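Local coordinates for protein deoxyribose-phosphate aldolase (Toxoplasma gondii, PDB 4EIV) that belongs to the deoxyribose-phosphate aldolase family and folds as a closed barrel of eight parallel strands surrounded by helices, at residues N28-A33 and F273-E278; P55-V60 and E278-Y283. One frame throughout, in Å; residues are numbered along the deposited sequence.

Contact 1: residues N28-A33 and F273-E278; sequences NFFEVA and FNLLKE
With chi1 at -150°, Phe30 places its ring against helix 273-278, where Leu275 and Leu276 both hold CG trans to the backbone N, which brings their branches against the Phe30 ring and Val32. The ring meets the two leucines with different parts. Leu275 CD2 lies near the ring plane at its edge, 3.7 Å from Phe30 CE1, and Leu275 CG sits 3.9 Å from Phe30 CZ. Leu276 approaches obliquely, its CB 3.9 Å from Phe30 CE2. Two residues on, Val32 uses CG2 against two helical residues: this methyl is 3.8 Å from Phe273 N, at the first turn, and 3.9 Å from Leu276 CD2, the Val32 and Leu276 side chains crossing at about a right angle. The Phe273 ring carries Lys277 CE over the centre of one face and packs with Val47 and Ile50 of helix 41-52. No hydrogen bond joins the segments; the contact is apolar packing, mostly buried. Between Phe30 and Val32, Glu31 turns to a different set of neighbours and forms salt bridges with Lys154, Lys235 and Arg268. The axes of strand 30-33 and helix 273-278 come within 8.2 Å, their N-to-C directions 139° apart. A strand with alternate side chains packed under an outer helix, here the first strand under the helix that follows the last, is characteristic of the closed (beta/alpha)8, or TIM, barrel.

Contact 2: residues P55-V60 and E278-Y283; sequences PAIVGV and ELRDCY
Pro55, which follows a cis peptide bond in the loop leading into strand 59-60, and Arg280 on helix 278-283 are the closest backbone pair, with 9.0 Å between their CA atoms, a gap that helix side chains span to reach the loop. Arg280 does most of this: after a nearly straight start its chain bends at chi3 (-71°), which swings the guanidinium onto the loop. NH1 and NH2 then grip a single acceptor end-on, Pro55 O, at 2.8 Å from Arg280 NH1 and 3.0 Å from Arg280 NH2. The oxygen lies almost in the guanidinium plane, yet both nitrogens stand above the same face of its carbonyl plane, and the N-H...O angles of 150° and 142° are bent, as expected when two donors fork onto one atom. Ile57 CG2 approaches the same group obliquely, 3.7 Å from Arg280 NH2. The proline ring packs on Tyr283 as well: Pro55 CD comes within 3.5 Å of Tyr283 CE2, and Pro55 CG within 3.9 Å of that carbon, the two side chains crossing obliquely. Arg24 of helix 17-27 touches both Pro55 and Tyr283, and Met251 of the second subunit packs on Tyr283. With Pro55 O at its edge and a weak hydrogen bond from Arg280 NE to Ile50 O, the positive guanidinium lies close to the C-terminal end of helix 41-52, whose partial negative charge probably suits it. Two N-H groups sharing one carbonyl oxygen tie the loop at Pro55 to the helix through a single main-chain atom.

In the fold
Helix 17-27 leads into strand 30-34, the first of the barrel; helix 41-52 and the loop at 55-58 then carry the chain to the second, 59-62. Six more strands follow round the barrel before the chain turns from strand 267-271 into helix 273-284. Its first half closes contact 1 across 240 residues, and its second half closes contact 2 across 218, so the two loops cross; the segments share Glu278. The strand-side partners are themselves joined, probably by hydrogen bonds Phe30 O to Val58 N and Val32 N to Gly59 O. Together the contacts tie the last helix to the first strand and to the loop that leads into the second.

Contact 1: residues N28-A33 and F273-E278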
loop_
_atom_site.group_PDB
_atom_site.type_symbol
_atom_site.label_atom_id
_atom_site.label_comp_id
_atom_site.label_asym_id
_atom_site.label_seq_id
_atom_site.Cartn_x
_atom_site.Cartn_y
_atom_site.Cartn_z
ATOM N N ASN A 28 5.609 6.237 5.503
ATOM C CA ASN A 28 4.769 6.589 4.368
ATOM C C ASN A 28 3.401 7.195 4.760
ATOM O O ASN A 28 2.723 7.765 3.916
ATOM C CB ASN A 28 4.541 5.330 3.519
ATOM C CG ASN A 28 3.700 5.591 2.283
ATOM O OD1 ASN A 28 4.017 6.428 1.459
ATOM N ND2 ASN A 28 2.613 4.834 2.146
ATOM N N PHE A 29 3.010 7.019 6.025
ATOM C CA PHE A 29 1.745 7.537 6.566
ATOM C C PHE A 29 1.920 8.688 7.551
ATOM O O PHE A 29 0.928 9.297 7.973
ATOM C CB PHE A 29 1.016 6.458 7.383
ATOM C CG PHE A 29 0.736 5.190 6.641
ATOM C CD1 PHE A 29 0.339 5.206 5.313
ATOM C CD2 PHE A 29 0.808 3.966 7.311
ATOM C CE1 PHE A 29 0.060 4.020 4.647
ATOM C CE2 PHE A 29 0.514 2.776 6.643
ATOM C CZ PHE A 29 0.130 2.816 5.310
ATOM N N PHE A 30 3.160 8.992 7.915
ATOM C CA PHE A 30 3.394 9.837 9.080
ATOM C C PHE A 30 3.289 11.319 8.884
ATOM O O PHE A 30 3.771 11.869 7.891
ATOM C CB PHE A 30 4.776 9.484 9.701
ATOM C CG PHE A 30 4.875 9.684 11.197
ATOM C CD1 PHE A 30 4.382 8.722 12.055
ATOM C CD2 PHE A 30 5.456 10.807 11.747
ATOM C CE1 PHE A 30 4.475 8.880 13.403
ATOM C CE2 PHE A 30 5.544 10.965 13.124
ATOM C CZ PHE A 30 5.037 10.004 13.938
ATOM N N GLU A 31 2.660 11.957 9.873
ATOM C CA GLU A 31 2.565 13.413 9.954
ATOM C C GLU A 31 3.047 13.786 11.355
ATOM O O GLU A 31 2.388 13.499 12.346
ATOM C CB GLU A 31 1.130 13.872 9.685
ATOM C CG GLU A 31 0.696 13.643 8.248
ATOM C CD GLU A 31 -0.734 13.980 7.963
ATOM O OE1 GLU A 31 -1.563 13.933 8.877
ATOM O OE2 GLU A 31 -1.043 14.299 6.794
ATOM N N VAL A 32 4.212 14.421 11.424
ATOM C CA VAL A 32 4.816 14.747 12.707
ATOM C C VAL A 32 4.281 16.073 13.255
ATOM O O VAL A 32 4.085 17.018 12.506
ATOM C CB VAL A 32 6.367 14.779 12.592
ATOM C CG1 VAL A 32 6.862 15.919 11.699
ATOM C CG2 VAL A 32 7.029 14.793 13.975
ATOM N N ALA A 33 4.041 16.107 14.557
ATOM C CA ALA A 33 3.533 17.281 15.232
ATOM C C ALA A 33 4.634 18.226 15.711
ATOM O O ALA A 33 5.627 17.792 16.279
ATOM C CB ALA A 33 2.688 16.849 16.438
ATOM N N PHE A 273 7.835 13.797 17.585
ATOM C CA PHE A 273 9.193 13.809 17.071
ATOM C C PHE A 273 9.984 12.585 17.501
ATOM O O PHE A 273 10.711 12.015 16.691
ATOM C CB PHE A 273 9.852 15.127 17.519
ATOM C CG PHE A 273 11.201 15.412 16.915
ATOM C CD1 PHE A 273 11.533 15.020 15.622
ATOM C CD2 PHE A 273 12.098 16.207 17.612
ATOM C CE1 PHE A 273 12.772 15.333 15.083
ATOM C CE2 PHE A 273 13.328 16.527 17.074
ATOM C CZ PHE A 273 13.661 16.088 15.798
ATOM N N ASN A 274 9.875 12.186 18.770
ATOM C CA ASN A 274 10.588 10.995 19.232
ATOM C C ASN A 274 10.140 9.733 18.470
ATOM O O ASN A 274 10.985 8.917 18.082
ATOM C CB ASN A 274 10.481 10.825 20.746
ATOM C CG ASN A 274 11.258 11.890 21.509
ATOM O OD1 ASN A 274 12.257 12.428 21.016
ATOM N ND2 ASN A 274 10.816 12.180 22.728
ATOM N N LEU A 275 8.839 9.619 18.187
ATOM C CA LEU A 275 8.356 8.471 17.404
ATOM C C LEU A 275 8.927 8.524 15.986
ATOM O O LEU A 275 9.363 7.512 15.448
ATOM C CB LEU A 275 6.829 8.377 17.415
ATOM C CG LEU A 275 6.164 7.295 16.543
ATOM C CD1 LEU A 275 6.678 5.892 16.901
ATOM C CD2 LEU A 275 4.668 7.355 16.757
ATOM N N LEU A 276 8.894 9.699 15.364
ATOM C CA LEU A 276 9.479 9.866 14.036
ATOM C C LEU A 276 10.930 9.398 14.009
ATOM O O LEU A 276 11.344 8.657 13.108
ATOM C CB LEU A 276 9.379 11.326 13.578
ATOM C CG LEU A 276 10.100 11.657 12.273
ATOM C CD1 LEU A 276 9.613 10.739 11.129
ATOM C CD2 LEU A 276 9.958 13.134 11.943
ATOM N N LYS A 277 11.713 9.812 15.004
ATOM C CA LYS A 277 13.103 9.395 15.071
ATOM C C LYS A 277 13.248 7.878 15.280
ATOM O O LYS A 277 14.115 7.276 14.680
ATOM C CB LYS A 277 13.866 10.196 16.127
ATOM C CG LYS A 277 14.069 11.678 15.706
ATOM C CD LYS A 277 14.852 12.529 16.706
ATOM C CE LYS A 277 14.025 12.874 17.934
ATOM N NZ LYS A 277 14.773 13.782 18.842
ATOM N N GLU A 278 12.370 7.270 16.076
ATOM C CA GLU A 278 12.395 5.823 16.264
ATOM C C GLU A 278 12.147 5.121 14.925
ATOM O O GLU A 278 12.840 4.172 14.560
ATOM C CB GLU A 278 11.334 5.368 17.278
ATOM C CG GLU A 278 11.404 3.847 17.541
ATOM C CD GLU A 278 10.324 3.306 18.466
ATOM O OE1 GLU A 278 9.368 4.024 18.804
ATOM O OE2 GLU A 278 10.467 2.141 18.885
#

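Contact 2: residues P55-V60 and E278-Y283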
loop_
_atom_site.group_PDB
_atom_site.type_symbol
_atom_site.label_atom_id
_atom_site.label_comp_id
_atom_site.label_asym_id
_atom_site.label_seq_id
_atom_site.Cartn_x
_atom_site.Cartn_y
_atom_site.Cartn_z
ATOM N N PRO A 55 13.636 8.545 2.901
ATOM C CA PRO A 55 12.343 8.840 2.285
ATOM C C PRO A 55 11.493 9.741 3.181
ATOM O O PRO A 55 11.296 9.462 4.364
ATOM C CB PRO A 55 11.708 7.458 2.148
ATOM C CG PRO A 55 12.259 6.694 3.273
ATOM C CD PRO A 55 13.680 7.154 3.397
ATOM N N ALA A 56 10.985 10.810 2.594
ATOM C CA ALA A 56 10.205 11.777 3.346
ATOM C C ALA A 56 8.890 11.206 3.834
ATOM O O ALA A 56 8.260 10.371 3.168
ATOM C CB ALA A 56 9.921 12.995 2.492
ATOM N N ILE A 57 8.470 11.689 4.991
ATOM C CA ILE A 57 7.158 11.345 5.517
ATOM C C ILE A 57 6.111 12.198 4.796
ATOM O O ILE A 57 6.449 12.976 3.886
ATOM C CB ILE A 57 7.075 11.509 7.043
ATOM C CG1 ILE A 57 7.216 12.968 7.495
ATOM C CG2 ILE A 57 8.091 10.576 7.726
ATOM C CD1 ILE A 57 6.903 13.222 8.959
ATOM N N VAL A 58 4.841 12.079 5.190
ATOM C CA VAL A 58 3.805 12.831 4.478
ATOM C C VAL A 58 3.892 14.343 4.747
ATOM O O VAL A 58 3.815 15.147 3.837
ATOM C CB VAL A 58 2.376 12.342 4.855
ATOM C CG1 VAL A 58 1.332 13.102 4.065
ATOM C CG2 VAL A 58 2.239 10.822 4.614
ATOM N N GLY A 59 4.003 14.720 6.007
ATOM C CA GLY A 59 3.985 16.121 6.361
ATOM C C GLY A 59 4.241 16.433 7.809
ATOM O O GLY A 59 4.591 15.558 8.621
ATOM N N VAL A 60 4.138 17.732 8.096
ATOM C CA VAL A 60 4.324 18.284 9.423
ATOM C C VAL A 60 3.088 19.103 9.757
ATOM O O VAL A 60 2.540 19.787 8.884
ATOM C CB VAL A 60 5.618 19.156 9.511
ATOM C CG1 VAL A 60 5.582 20.328 8.517
ATOM C CG2 VAL A 60 5.873 19.623 10.941
ATOM N N GLU A 278 12.370 7.270 16.076
ATOM C CA GLU A 278 12.395 5.823 16.264
ATOM C C GLU A 278 12.147 5.121 14.925
ATOM O O GLU A 278 12.840 4.172 14.560
ATOM C CB GLU A 278 11.334 5.368 17.278
ATOM C CG GLU A 278 11.404 3.847 17.541
ATOM C CD GLU A 278 10.324 3.306 18.466
ATOM O OE1 GLU A 278 9.368 4.024 18.804
ATOM O OE2 GLU A 278 10.467 2.141 18.885
ATOM N N LEU A 279 11.184 5.627 14.169
ATOM C CA LEU A 279 10.848 5.020 12.888
ATOM C C LEU A 279 12.014 5.138 11.917
ATOM O O LEU A 279 12.407 4.154 11.281
ATOM C CB LEU A 279 9.621 5.689 12.272
ATOM C CG LEU A 279 8.298 5.561 13.035
ATOM C CD1 LEU A 279 7.210 6.366 12.328
ATOM C CD2 LEU A 279 7.872 4.111 13.199
ATOM N N ARG A 280 12.568 6.342 11.812
ATOM C CA ARG A 280 13.629 6.587 10.852
ATOM C C ARG A 280 14.897 5.815 11.210
ATOM O O ARG A 280 15.553 5.238 10.327
ATOM C CB ARG A 280 13.876 8.082 10.646
ATOM C CG ARG A 280 14.587 8.289 9.337
ATOM C CD ARG A 280 14.670 9.702 8.891
ATOM N NE ARG A 280 13.432 10.341 8.437
ATOM C CZ ARG A 280 12.784 10.076 7.301
ATOM N NH1 ARG A 280 13.106 9.042 6.519
ATOM N NH2 ARG A 280 11.749 10.815 6.980
ATOM N N ASP A 281 15.233 5.759 12.498
ATOM C CA ASP A 281 16.388 4.990 12.946
ATOM C C ASP A 281 16.240 3.512 12.579
ATOM O O ASP A 281 17.197 2.864 12.140
ATOM C CB ASP A 281 16.616 5.176 14.452
ATOM C CG ASP A 281 17.110 6.595 14.807
ATOM O OD1 ASP A 281 17.386 7.414 13.894
ATOM O OD2 ASP A 281 17.217 6.901 16.010
ATOM N N CYS A 282 15.032 2.987 12.744
ATOM C CA CYS A 282 14.754 1.601 12.430
ATOM C C CYS A 282 14.923 1.346 10.933
ATOM O O CYS A 282 15.630 0.424 10.525
ATOM C CB CYS A 282 13.341 1.239 12.868
ATOM S SG CYS A 282 12.929 -0.497 12.597
ATOM N N TYR A 283 14.269 2.161 10.114
ATOM C CA TYR A 283 14.370 2.011 8.674
ATOM C C TYR A 283 15.797 2.120 8.151
ATOM O O TYR A 283 16.220 1.328 7.288
ATOM C CB TYR A 283 13.497 3.021 7.935
ATOM C CG TYR A 283 13.800 3.009 6.469
ATOM C CD1 TYR A 283 13.473 1.904 5.693
ATOM C CD2 TYR A 283 14.486 4.064 5.865
ATOM C CE1 TYR A 283 13.793 1.852 4.350
ATOM C CE2 TYR A 283 14.808 4.024 4.510
ATOM C CZ TYR A 283 14.458 2.909 3.761
ATOM O OH TYR A 283 14.737 2.858 2.425
#